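5-cytosine DNA methyltransferase (Entamoeba histolytica, PDB 3QV2) probably transfers methyl groups from S-adenosylmethionine to carbon 5 of cytosine in DNA or tRNA. Local coordinates at residues W80-P85 / L109-D114; F127-P132 / R172-A177; I67-I72 / R113-Y118. One frame throughout, in Å; residues are numbered along the deposited sequence.

Contact 1. Residues W80-P85 / L109-D114; sequences WFMSPP and LHLYRD. With SAH (S-adenosyl-L-homocysteine), chain B.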
loop_
_atom_site.group_PDB
_atom_site.type_symbol
_atom_site.label_atom_id
_atom_site.label_comp_id
_atom_site.label_asym_id
_atom_site.label_seq_id
_atom_site.Cartn_x
_atom_site.Cartn_y
_atom_site.Cartn_z
ATOM N N TRP A 80 -3.961 8.170 -13.626
ATOM C CA TRP A 80 -4.502 6.960 -13.021
ATOM C C TRP A 80 -3.602 6.460 -11.898
ATOM O O TRP A 80 -2.446 6.108 -12.130
ATOM C CB TRP A 80 -4.653 5.854 -14.066
ATOM C CG TRP A 80 -5.847 5.987 -14.959
ATOM C CD1 TRP A 80 -6.644 7.085 -15.115
ATOM C CD2 TRP A 80 -6.385 4.977 -15.817
ATOM N NE1 TRP A 80 -7.642 6.820 -16.022
ATOM C CE2 TRP A 80 -7.505 5.525 -16.468
ATOM C CE3 TRP A 80 -6.028 3.652 -16.100
ATOM C CZ2 TRP A 80 -8.272 4.809 -17.381
ATOM C CZ3 TRP A 80 -6.789 2.937 -17.008
ATOM C CH2 TRP A 80 -7.897 3.517 -17.638
ATOM N N PHE A 81 -4.136 6.437 -10.681
ATOM C CA PHE A 81 -3.468 5.782 -9.561
ATOM C C PHE A 81 -4.246 4.526 -9.210
ATOM O O PHE A 81 -5.476 4.548 -9.157
ATOM C CB PHE A 81 -3.397 6.703 -8.342
ATOM C CG PHE A 81 -2.398 7.815 -8.476
ATOM C CD1 PHE A 81 -1.565 7.889 -9.577
ATOM C CD2 PHE A 81 -2.285 8.784 -7.492
ATOM C CE1 PHE A 81 -0.645 8.909 -9.699
ATOM C CE2 PHE A 81 -1.366 9.808 -7.609
ATOM C CZ PHE A 81 -0.544 9.869 -8.714
ATOM N N MET A 82 -3.538 3.427 -8.970
ATOM C CA MET A 82 -4.213 2.173 -8.667
ATOM C C MET A 82 -3.319 1.122 -8.017
ATOM O O MET A 82 -2.150 0.965 -8.373
ATOM C CB MET A 82 -4.835 1.585 -9.934
ATOM C CG MET A 82 -3.817 1.082 -10.943
ATOM S SD MET A 82 -4.589 0.233 -12.332
ATOM C CE MET A 82 -5.667 1.516 -12.955
ATOM N N SER A 83 -3.892 0.405 -7.059
ATOM C CA SER A 83 -3.276 -0.792 -6.510
ATOM C C SER A 83 -4.323 -1.898 -6.493
ATOM O O SER A 83 -5.020 -2.094 -5.495
ATOM C CB SER A 83 -2.729 -0.533 -5.106
ATOM O OG SER A 83 -3.733 -0.013 -4.257
ATOM N N PRO A 84 -4.450 -2.615 -7.618
ATOM C CA PRO A 84 -5.477 -3.640 -7.825
ATOM C C PRO A 84 -5.402 -4.746 -6.782
ATOM O O PRO A 84 -4.342 -4.945 -6.189
ATOM C CB PRO A 84 -5.132 -4.204 -9.208
ATOM C CG PRO A 84 -4.365 -3.114 -9.885
ATOM C CD PRO A 84 -3.575 -2.463 -8.794
ATOM N N PRO A 85 -6.516 -5.460 -6.559
ATOM C CA PRO A 85 -6.516 -6.606 -5.647
ATOM C C PRO A 85 -5.336 -7.524 -5.949
ATOM O O PRO A 85 -5.066 -7.807 -7.116
ATOM C CB PRO A 85 -7.837 -7.302 -5.974
ATOM C CG PRO A 85 -8.728 -6.198 -6.429
ATOM C CD PRO A 85 -7.838 -5.237 -7.171
ATOM N N LEU A 109 -8.371 -5.700 -15.495
ATOM C CA LEU A 109 -8.345 -6.065 -16.907
ATOM C C LEU A 109 -9.335 -5.203 -17.683
ATOM O O LEU A 109 -9.062 -4.783 -18.806
ATOM C CB LEU A 109 -8.681 -7.546 -17.093
ATOM C CG LEU A 109 -7.610 -8.551 -16.667
ATOM C CD1 LEU A 109 -8.153 -9.974 -16.718
ATOM C CD2 LEU A 109 -6.371 -8.410 -17.536
ATOM N N HIS A 110 -10.484 -4.946 -17.068
ATOM C CA HIS A 110 -11.518 -4.117 -17.670
ATOM C C HIS A 110 -10.989 -2.725 -17.992
ATOM O O HIS A 110 -11.195 -2.210 -19.091
ATOM C CB HIS A 110 -12.718 -4.013 -16.728
ATOM C CG HIS A 110 -13.770 -3.055 -17.195
ATOM N ND1 HIS A 110 -14.399 -3.177 -18.414
ATOM C CD2 HIS A 110 -14.302 -1.958 -16.605
ATOM C CE1 HIS A 110 -15.276 -2.198 -18.557
ATOM N NE2 HIS A 110 -15.235 -1.444 -17.473
ATOM N N LEU A 111 -10.303 -2.121 -17.027
ATOM C CA LEU A 111 -9.788 -0.765 -17.186
ATOM C C LEU A 111 -8.837 -0.628 -18.372
ATOM O O LEU A 111 -8.878 0.367 -19.094
ATOM C CB LEU A 111 -9.095 -0.295 -15.905
ATOM C CG LEU A 111 -9.981 -0.177 -14.664
ATOM C CD1 LEU A 111 -9.176 0.309 -13.466
ATOM C CD2 LEU A 111 -11.157 0.750 -14.932
ATOM N N TYR A 112 -7.981 -1.625 -18.571
ATOM C CA TYR A 112 -6.974 -1.557 -19.627
ATOM C C TYR A 112 -7.457 -2.121 -20.963
ATOM O O TYR A 112 -7.062 -1.638 -22.024
ATOM C CB TYR A 112 -5.672 -2.229 -19.179
ATOM C CG TYR A 112 -4.944 -1.461 -18.098
ATOM C CD1 TYR A 112 -4.087 -0.417 -18.420
ATOM C CD2 TYR A 112 -5.117 -1.774 -16.755
ATOM C CE1 TYR A 112 -3.423 0.292 -17.437
ATOM C CE2 TYR A 112 -4.455 -1.069 -15.765
ATOM C CZ TYR A 112 -3.609 -0.036 -16.114
ATOM O OH TYR A 112 -2.944 0.673 -15.138
ATOM N N ARG A 113 -8.312 -3.138 -20.913
ATOM C CA ARG A 113 -8.873 -3.719 -22.131
ATOM C C ARG A 113 -9.952 -2.824 -22.728
ATOM O O ARG A 113 -9.934 -2.522 -23.920
ATOM C CB ARG A 113 -9.488 -5.090 -21.850
ATOM C CG ARG A 113 -8.499 -6.218 -21.618
ATOM C CD ARG A 113 -9.251 -7.489 -21.253
ATOM N NE ARG A 113 -8.373 -8.649 -21.127
ATOM C CZ ARG A 113 -8.764 -9.825 -20.648
ATOM N NH1 ARG A 113 -10.016 -9.993 -20.243
ATOM N NH2 ARG A 113 -7.905 -10.832 -20.567
ATOM N N ASP A 114 -10.891 -2.406 -21.886
ATOM C CA ASP A 114 -12.126 -1.797 -22.364
ATOM C C ASP A 114 -12.161 -0.270 -22.290
ATOM O O ASP A 114 -12.940 0.365 -22.998
ATOM C CB ASP A 114 -13.319 -2.385 -21.607
ATOM C CG ASP A 114 -13.340 -3.901 -21.643
ATOM O OD1 ASP A 114 -12.893 -4.478 -22.655
ATOM O OD2 ASP A 114 -13.798 -4.517 -20.658
HETATM N N SAH B . -4.008 1.079 -1.930
HETATM C CA SAH B . -5.191 1.228 -1.104
HETATM C CB SAH B . -5.899 -0.107 -0.919
HETATM C CG SAH B . -5.769 -1.156 -1.996
HETATM S SD SAH B . -6.549 -2.754 -1.693
HETATM C C SAH B . -4.799 1.832 0.222
HETATM O O SAH B . -5.492 1.591 1.250
HETATM O OXT SAH B . -3.771 2.587 0.301
HETATM C "C5'" SAH B . -7.658 -3.128 -3.035
HETATM C "C4'" SAH B . -8.991 -2.475 -3.047
HETATM O "O4'" SAH B . -9.575 -2.693 -4.283
HETATM C "C3'" SAH B . -9.854 -3.097 -2.041
HETATM O "O3'" SAH B . -10.119 -2.190 -1.026
HETATM C "C2'" SAH B . -11.078 -3.472 -2.702
HETATM O "O2'" SAH B . -12.166 -2.999 -1.988
HETATM C "C1'" SAH B . -11.006 -2.828 -4.017
HETATM N N9 SAH B . -11.742 -3.562 -5.007
HETATM C C8 SAH B . -11.735 -4.869 -5.302
HETATM N N7 SAH B . -12.599 -5.055 -6.313
HETATM C C5 SAH B . -13.145 -3.859 -6.641
HETATM C C6 SAH B . -14.084 -3.462 -7.596
HETATM N N6 SAH B . -14.682 -4.426 -8.487
HETATM N N1 SAH B . -14.416 -2.161 -7.662
HETATM C C2 SAH B . -13.874 -1.248 -6.844
HETATM N N3 SAH B . -12.973 -1.605 -5.923
HETATM C C4 SAH B . -12.596 -2.891 -5.802
#

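Contact 2. Residues F127-P132 / R172-A177; sequences FIENVP and RYYVMA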
loop_
_atom_site.group_PDB
_atom_site.type_symbol
_atom_site.label_atom_id
_atom_site.label_comp_id
_atom_site.label_asym_id
_atom_site.label_seq_id
_atom_site.Cartn_x
_atom_site.Cartn_y
_atom_site.Cartn_z
ATOM N N PHE A 127 0.197 5.064 -12.388
ATOM C CA PHE A 127 0.986 4.439 -11.337
ATOM C C PHE A 127 0.268 3.208 -10.796
ATOM O O PHE A 127 -0.874 3.291 -10.344
ATOM C CB PHE A 127 1.264 5.431 -10.206
ATOM C CG PHE A 127 2.240 4.925 -9.183
ATOM C CD1 PHE A 127 3.579 5.268 -9.256
ATOM C CD2 PHE A 127 1.819 4.103 -8.152
ATOM C CE1 PHE A 127 4.481 4.803 -8.318
ATOM C CE2 PHE A 127 2.715 3.634 -7.211
ATOM C CZ PHE A 127 4.048 3.985 -7.294
ATOM N N ILE A 128 0.941 2.065 -10.853
ATOM C CA ILE A 128 0.368 0.821 -10.360
ATOM C C ILE A 128 1.193 0.261 -9.210
ATOM O O ILE A 128 2.421 0.288 -9.244
ATOM C CB ILE A 128 0.281 -0.241 -11.470
ATOM C CG1 ILE A 128 -0.297 0.369 -12.748
ATOM C CG2 ILE A 128 -0.555 -1.427 -11.009
ATOM C CD1 ILE A 128 -0.368 -0.599 -13.910
ATOM N N GLU A 129 0.509 -0.242 -8.189
ATOM C CA GLU A 129 1.182 -0.856 -7.052
ATOM C C GLU A 129 0.586 -2.233 -6.784
ATOM O O GLU A 129 -0.632 -2.407 -6.818
ATOM C CB GLU A 129 1.069 0.037 -5.813
ATOM C CG GLU A 129 1.890 -0.428 -4.615
ATOM C CD GLU A 129 1.204 -1.518 -3.813
ATOM O OE1 GLU A 129 -0.009 -1.735 -4.016
ATOM O OE2 GLU A 129 1.877 -2.156 -2.978
ATOM N N ASN A 130 1.448 -3.209 -6.524
ATOM C CA ASN A 130 0.999 -4.571 -6.266
ATOM C C ASN A 130 2.096 -5.410 -5.622
ATOM O O ASN A 130 3.142 -4.886 -5.235
ATOM C CB ASN A 130 0.524 -5.233 -7.562
ATOM C CG ASN A 130 -0.679 -6.133 -7.353
ATOM O OD1 ASN A 130 -0.541 -7.313 -7.030
ATOM N ND2 ASN A 130 -1.870 -5.577 -7.539
ATOM N N VAL A 131 1.852 -6.712 -5.506
ATOM C CA VAL A 131 2.846 -7.633 -4.967
ATOM C C VAL A 131 3.824 -8.060 -6.058
ATOM O O VAL A 131 3.486 -8.031 -7.242
ATOM C CB VAL A 131 2.181 -8.877 -4.342
ATOM C CG1 VAL A 131 1.386 -8.484 -3.107
ATOM C CG2 VAL A 131 1.286 -9.567 -5.356
ATOM N N PRO A 132 5.047 -8.449 -5.660
ATOM C CA PRO A 132 6.114 -8.828 -6.591
ATOM C C PRO A 132 5.656 -9.776 -7.700
ATOM O O PRO A 132 5.988 -9.554 -8.865
ATOM C CB PRO A 132 7.127 -9.526 -5.682
ATOM C CG PRO A 132 6.963 -8.834 -4.374
ATOM C CD PRO A 132 5.495 -8.516 -4.257
ATOM N N ARG A 172 7.346 -4.633 -2.511
ATOM C CA ARG A 172 6.233 -4.493 -3.442
ATOM C C ARG A 172 6.700 -4.174 -4.859
ATOM O O ARG A 172 7.842 -3.765 -5.078
ATOM C CB ARG A 172 5.257 -3.418 -2.959
ATOM C CG ARG A 172 4.462 -3.804 -1.719
ATOM C CD ARG A 172 3.561 -4.999 -1.988
ATOM N NE ARG A 172 2.621 -5.232 -0.895
ATOM C CZ ARG A 172 2.845 -6.058 0.121
ATOM N NH1 ARG A 172 1.931 -6.205 1.071
ATOM N NH2 ARG A 172 3.980 -6.739 0.188
ATOM N N TYR A 173 5.802 -4.369 -5.817
ATOM C CA TYR A 173 6.092 -4.107 -7.219
ATOM C C TYR A 173 5.420 -2.809 -7.644
ATOM O O TYR A 173 4.255 -2.570 -7.322
ATOM C CB TYR A 173 5.605 -5.276 -8.075
ATOM C CG TYR A 173 5.846 -5.121 -9.560
ATOM C CD1 TYR A 173 7.116 -4.860 -10.055
ATOM C CD2 TYR A 173 4.805 -5.260 -10.466
ATOM C CE1 TYR A 173 7.339 -4.727 -11.414
ATOM C CE2 TYR A 173 5.018 -5.131 -11.825
ATOM C CZ TYR A 173 6.285 -4.865 -12.293
ATOM O OH TYR A 173 6.502 -4.736 -13.645
ATOM N N TYR A 174 6.161 -1.969 -8.361
ATOM C CA TYR A 174 5.657 -0.662 -8.770
ATOM C C TYR A 174 5.813 -0.423 -10.268
ATOM O O TYR A 174 6.896 -0.601 -10.824
ATOM C CB TYR A 174 6.375 0.448 -8.001
ATOM C CG TYR A 174 6.267 0.327 -6.499
ATOM C CD1 TYR A 174 5.169 0.834 -5.820
ATOM C CD2 TYR A 174 7.266 -0.292 -5.758
ATOM C CE1 TYR A 174 5.066 0.729 -4.447
ATOM C CE2 TYR A 174 7.173 -0.404 -4.383
ATOM C CZ TYR A 174 6.069 0.111 -3.733
ATOM O OH TYR A 174 5.965 0.007 -2.368
ATOM N N VAL A 175 4.728 -0.009 -10.914
ATOM C CA VAL A 175 4.759 0.292 -12.339
ATOM C C VAL A 175 4.534 1.780 -12.580
ATOM O O VAL A 175 3.569 2.360 -12.088
ATOM C CB VAL A 175 3.694 -0.507 -13.113
ATOM C CG1 VAL A 175 3.742 -0.153 -14.588
ATOM C CG2 VAL A 175 3.903 -1.999 -12.913
ATOM N N MET A 176 5.439 2.391 -13.337
ATOM C CA MET A 176 5.340 3.806 -13.670
ATOM C C MET A 176 5.242 3.992 -15.177
ATOM O O MET A 176 6.216 3.788 -15.903
ATOM C CB MET A 176 6.545 4.566 -13.116
ATOM C CG MET A 176 6.585 4.630 -11.600
ATOM S SD MET A 176 8.268 4.741 -10.963
ATOM C CE MET A 176 8.876 3.105 -11.365
ATOM N N ALA A 177 4.059 4.376 -15.643
ATOM C CA ALA A 177 3.815 4.528 -17.071
ATOM C C ALA A 177 3.385 5.948 -17.414
ATOM O O ALA A 177 2.640 6.579 -16.668
ATOM C CB ALA A 177 2.767 3.529 -17.535
HETATM O O HOH W 1 1.367 -2.532 -0.313
HETATM O O HOH W 2 3.610 0.064 -0.967
#

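Contact 3. Residues I67-I72 / R113-Y118; sequences ISIKQI and RDILPY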
loop_
_atom_site.group_PDB
_atom_site.type_symbol
_atom_site.label_atom_id
_atom_site.label_comp_id
_atom_site.label_asym_id
_atom_site.label_seq_id
_atom_site.Cartn_x
_atom_site.Cartn_y
_atom_site.Cartn_z
ATOM N N ILE A 67 -17.704 -0.614 -15.062
ATOM C CA ILE A 67 -17.826 0.834 -15.218
ATOM C C ILE A 67 -17.621 1.255 -16.676
ATOM O O ILE A 67 -16.696 0.791 -17.344
ATOM C CB ILE A 67 -16.859 1.606 -14.296
ATOM C CG1 ILE A 67 -17.158 3.107 -14.349
ATOM C CG2 ILE A 67 -15.416 1.322 -14.675
ATOM C CD1 ILE A 67 -16.387 3.928 -13.337
ATOM N N SER A 68 -18.495 2.130 -17.165
ATOM C CA SER A 68 -18.478 2.524 -18.569
ATOM C C SER A 68 -17.370 3.524 -18.873
ATOM O O SER A 68 -16.895 4.229 -17.983
ATOM C CB SER A 68 -19.831 3.111 -18.978
ATOM O OG SER A 68 -20.047 4.372 -18.364
ATOM N N ILE A 69 -16.963 3.579 -20.137
ATOM C CA ILE A 69 -15.968 4.545 -20.580
ATOM C C ILE A 69 -16.485 5.956 -20.335
ATOM O O ILE A 69 -15.766 6.816 -19.827
ATOM C CB ILE A 69 -15.662 4.391 -22.080
ATOM C CG1 ILE A 69 -15.351 2.932 -22.421
ATOM C CG2 ILE A 69 -14.512 5.301 -22.485
ATOM C CD1 ILE A 69 -15.146 2.680 -23.899
ATOM N N LYS A 70 -17.745 6.178 -20.700
ATOM C CA LYS A 70 -18.385 7.482 -20.574
ATOM C C LYS A 70 -18.249 8.064 -19.169
ATOM O O LYS A 70 -17.877 9.225 -19.004
ATOM C CB LYS A 70 -19.865 7.376 -20.949
ATOM C CG LYS A 70 -20.621 8.695 -20.907
ATOM C CD LYS A 70 -20.721 9.323 -22.288
ATOM C CE LYS A 70 -21.677 10.505 -22.284
ATOM N NZ LYS A 70 -21.953 11.005 -23.659
ATOM N N GLN A 71 -18.559 7.254 -18.159
ATOM C CA GLN A 71 -18.488 7.712 -16.776
ATOM C C GLN A 71 -17.062 8.089 -16.391
ATOM O O GLN A 71 -16.836 9.099 -15.724
ATOM C CB GLN A 71 -19.036 6.652 -15.820
ATOM C CG GLN A 71 -18.966 7.057 -14.356
ATOM C CD GLN A 71 -19.666 6.074 -13.439
ATOM O OE1 GLN A 71 -19.546 6.154 -12.216
ATOM N NE2 GLN A 71 -20.406 5.140 -14.025
ATOM N N ILE A 72 -16.101 7.276 -16.817
ATOM C CA ILE A 72 -14.697 7.556 -16.542
ATOM C C ILE A 72 -14.237 8.840 -17.232
ATOM O O ILE A 72 -13.559 9.672 -16.629
ATOM C CB ILE A 72 -13.793 6.390 -16.976
ATOM C CG1 ILE A 72 -13.856 5.256 -15.948
ATOM C CG2 ILE A 72 -12.358 6.861 -17.147
ATOM C CD1 ILE A 72 -13.093 4.020 -16.359
ATOM N N ARG A 113 -8.312 -3.138 -20.913
ATOM C CA ARG A 113 -8.873 -3.719 -22.131
ATOM C C ARG A 113 -9.952 -2.824 -22.728
ATOM O O ARG A 113 -9.934 -2.522 -23.920
ATOM C CB ARG A 113 -9.488 -5.090 -21.850
ATOM C CG ARG A 113 -8.499 -6.218 -21.618
ATOM C CD ARG A 113 -9.251 -7.489 -21.253
ATOM N NE ARG A 113 -8.373 -8.649 -21.127
ATOM C CZ ARG A 113 -8.764 -9.825 -20.648
ATOM N NH1 ARG A 113 -10.016 -9.993 -20.243
ATOM N NH2 ARG A 113 -7.905 -10.832 -20.567
ATOM N N ASP A 114 -10.891 -2.406 -21.886
ATOM C CA ASP A 114 -12.126 -1.797 -22.364
ATOM C C ASP A 114 -12.161 -0.270 -22.290
ATOM O O ASP A 114 -12.940 0.365 -22.998
ATOM C CB ASP A 114 -13.319 -2.385 -21.607
ATOM C CG ASP A 114 -13.340 -3.901 -21.643
ATOM O OD1 ASP A 114 -12.893 -4.478 -22.655
ATOM O OD2 ASP A 114 -13.798 -4.517 -20.658
ATOM N N ILE A 115 -11.326 0.318 -21.441
ATOM C CA ILE A 115 -11.362 1.763 -21.235
ATOM C C ILE A 115 -10.211 2.507 -21.909
ATOM O O ILE A 115 -10.421 3.287 -22.838
ATOM C CB ILE A 115 -11.365 2.123 -19.736
ATOM C CG1 ILE A 115 -12.475 1.365 -19.007
ATOM C CG2 ILE A 115 -11.515 3.626 -19.550
ATOM C CD1 ILE A 115 -13.863 1.677 -19.520
ATOM N N LEU A 116 -8.995 2.255 -21.434
ATOM C CA LEU A 116 -7.816 3.009 -21.860
ATOM C C LEU A 116 -7.668 3.189 -23.376
ATOM O O LEU A 116 -7.437 4.302 -23.845
ATOM C CB LEU A 116 -6.544 2.394 -21.263
ATOM C CG LEU A 116 -5.229 3.155 -21.455
ATOM C CD1 LEU A 116 -4.313 2.957 -20.260
ATOM C CD2 LEU A 116 -4.535 2.733 -22.742
ATOM N N PRO A 117 -7.794 2.096 -24.147
ATOM C CA PRO A 117 -7.545 2.180 -25.591
ATOM C C PRO A 117 -8.572 3.020 -26.346
ATOM O O PRO A 117 -8.373 3.281 -27.532
ATOM C CB PRO A 117 -7.646 0.719 -26.050
ATOM C CG PRO A 117 -7.462 -0.095 -24.809
ATOM C CD PRO A 117 -8.086 0.716 -23.725
ATOM N N TYR A 118 -9.645 3.437 -25.681
ATOM C CA TYR A 118 -10.728 4.134 -26.369
ATOM C C TYR A 118 -10.945 5.571 -25.895
ATOM O O TYR A 118 -11.727 6.311 -26.488
ATOM C CB TYR A 118 -12.029 3.327 -26.278
ATOM C CG TYR A 118 -11.916 1.946 -26.884
ATOM C CD1 TYR A 118 -12.004 1.761 -28.257
ATOM C CD2 TYR A 118 -11.715 0.830 -26.084
ATOM C CE1 TYR A 118 -11.898 0.500 -28.817
ATOM C CE2 TYR A 118 -11.608 -0.433 -26.633
ATOM C CZ TYR A 118 -11.700 -0.593 -27.999
ATOM O OH TYR A 118 -11.594 -1.847 -28.553
#

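Contact 1. Residues W80-P85 / L109-D114
Trp80 and Tyr112 form a T-shaped stack: the six-membered ring of Trp80 turns its edge toward the face of the Tyr112 ring, with centroids 5.8 Å apart and planes at 74°. The same end of the indole meets the helix backbone, Leu111 O lying in the indole plane, 3.6 Å from Trp80 CH2. Sulfur supplies the second kind of contact. Met82 SD sits at the rim of the Tyr112 ring, a Met-aromatic contact, 3.7 Å from Tyr112 CE2 and 3.3 Å from Tyr112 OH; that buried hydroxyl has no hydrogen-bond partner in the model. A bend at the last torsion of Met82 (chi3 58°) turns its methyl toward the helix, where Met82 CE meets Leu111 CD1 tip to tip at 3.7 Å. Polar bonds lie outside this apolar patch: His110 ND1 donates to the anti lone pair of Asp114 OD2 at 2.7 Å, and beyond the strand end Ser83 OG accepts from the amino N of SAH at 2.6 Å. Strand 79-82 runs between strands 11-16 and 125-130, and helix 106-115 packs across this part of the sheet, with Phe16 touching Leu111 and helix 138-149 flanking Tyr112.

Contact 2. Residues F127-P132 / R172-A177
Ile128 and Val175, a hydrogen-bonded antiparallel pair, lie side by side on one face of the sheet, with Ile128 CB 3.8 Å from Val175 CB. On the other face the ring of Phe127 swings over the neighbouring strand because CG stands anti to the backbone N (chi1 -171°). Its CZ packs obliquely on Tyr174 CD1 at 3.7 Å, its CD1 and CE1 meet CG of Met176, and Val175 O lies under one face of the ring. Glu129 extends this row: its aliphatic CG rests 3.4 Å from Tyr174 CE1. Four backbone bonds join the strands, the Ile128-Val175 pair nearly straight and Asn130 N to Tyr173 O more bent. Farther out, a bend at chi2 (-82°) brings Glu129 OE2 beside the alkyl chain of Arg172, 3.3 Å from CG. The ionic pair itself is long, with Glu129 OE2 3.8 Å from Arg172 NE, and a water bridges it, giving its proton to Glu129 OE2 at 2.7 Å and weakly accepting from NE. A second water donates to Tyr174 OH at 2.7 Å and only weakly to the carboxylate. Val131 CG1 lies over one face of the guanidinium. Glu129, Asn130 and Val131 spell the ENV signature of C5-methyltransferases, whose glutamate contacts the target cytosine in relatives. The reversed strand 172-178, inserted between 125-130 and 153-159, is the hallmark antiparallel strand of the class I methyltransferase sheet.

Contact 3. Residues I67-I72 / R113-Y118
Ile67 meets Ile115 through its backbone, the carbonyl O lying 3.7 Å from Ile115 CD1; the same oxygen accepts a hydrogen bond from His110 NE2. Next along the chain, Ser68 points away from the other segment and serves as N-cap of helix 69-74: its OG accepts from Gln71 N at 3.2 Å, with an N-H...O angle of 162°. The first helical residue, Ile69, slides past Ile115 in the opposite direction. Its CG1 is only 3.5 Å from Ile115 CD1, a tight carbon contact, while its extended chain (chi2 175°) carries CD1 on to Asp114 O at 3.3 Å and to Tyr118 CB at 4.0 Å. One turn after Ser68, Ile72 returns to the interface, its CD1 reaching tip to tip toward Ile115 CG2 at 3.6 Å. Ile115 meets the two isoleucines with different parts: CG2, with CG1 beside it, faces Ile72, whereas CD1, folded back by chi2 of -61°, fits against Ile69 and the carbonyl of Ile67. The whole joint is apolar packing. It sets the start of helix 69-74 against the last part of helix 106-115, in the region of a wider pi-type turn. Ile72 also touches Leu111 of that helix, Ile67 leans on Phe41 of strand 36-41, and Leu116 turns away to Leu147 of helix 138-149.

Overall arrangement
Helix 106-115 ties contacts 1 and 3 together: their centres are 10 Å apart, they share Arg113 and Asp114, and a probable hydrogen bond between Leu111 O and Leu116 N, 3.0 Å, links them directly. Contacts 1 and 2 meet in the central sheet, where strands 79-82 and 125-130 are neighbours and Met82 O lies 2.9 Å from Glu129 N. Contacts 2 and 3 do not touch; their nearest atoms are about 8 Å apart. The loop after strand 79-82 contributes Ser83 and Pro85 to the SAH pocket, and the side chain of Glu129 is about 5 Å from the ligand. The side chain of Asn130 is about 4 Å from that of Cys86, the predicted active-site residue, whereas the centre of contact 3 lies about 25 Å from the centre of the chain.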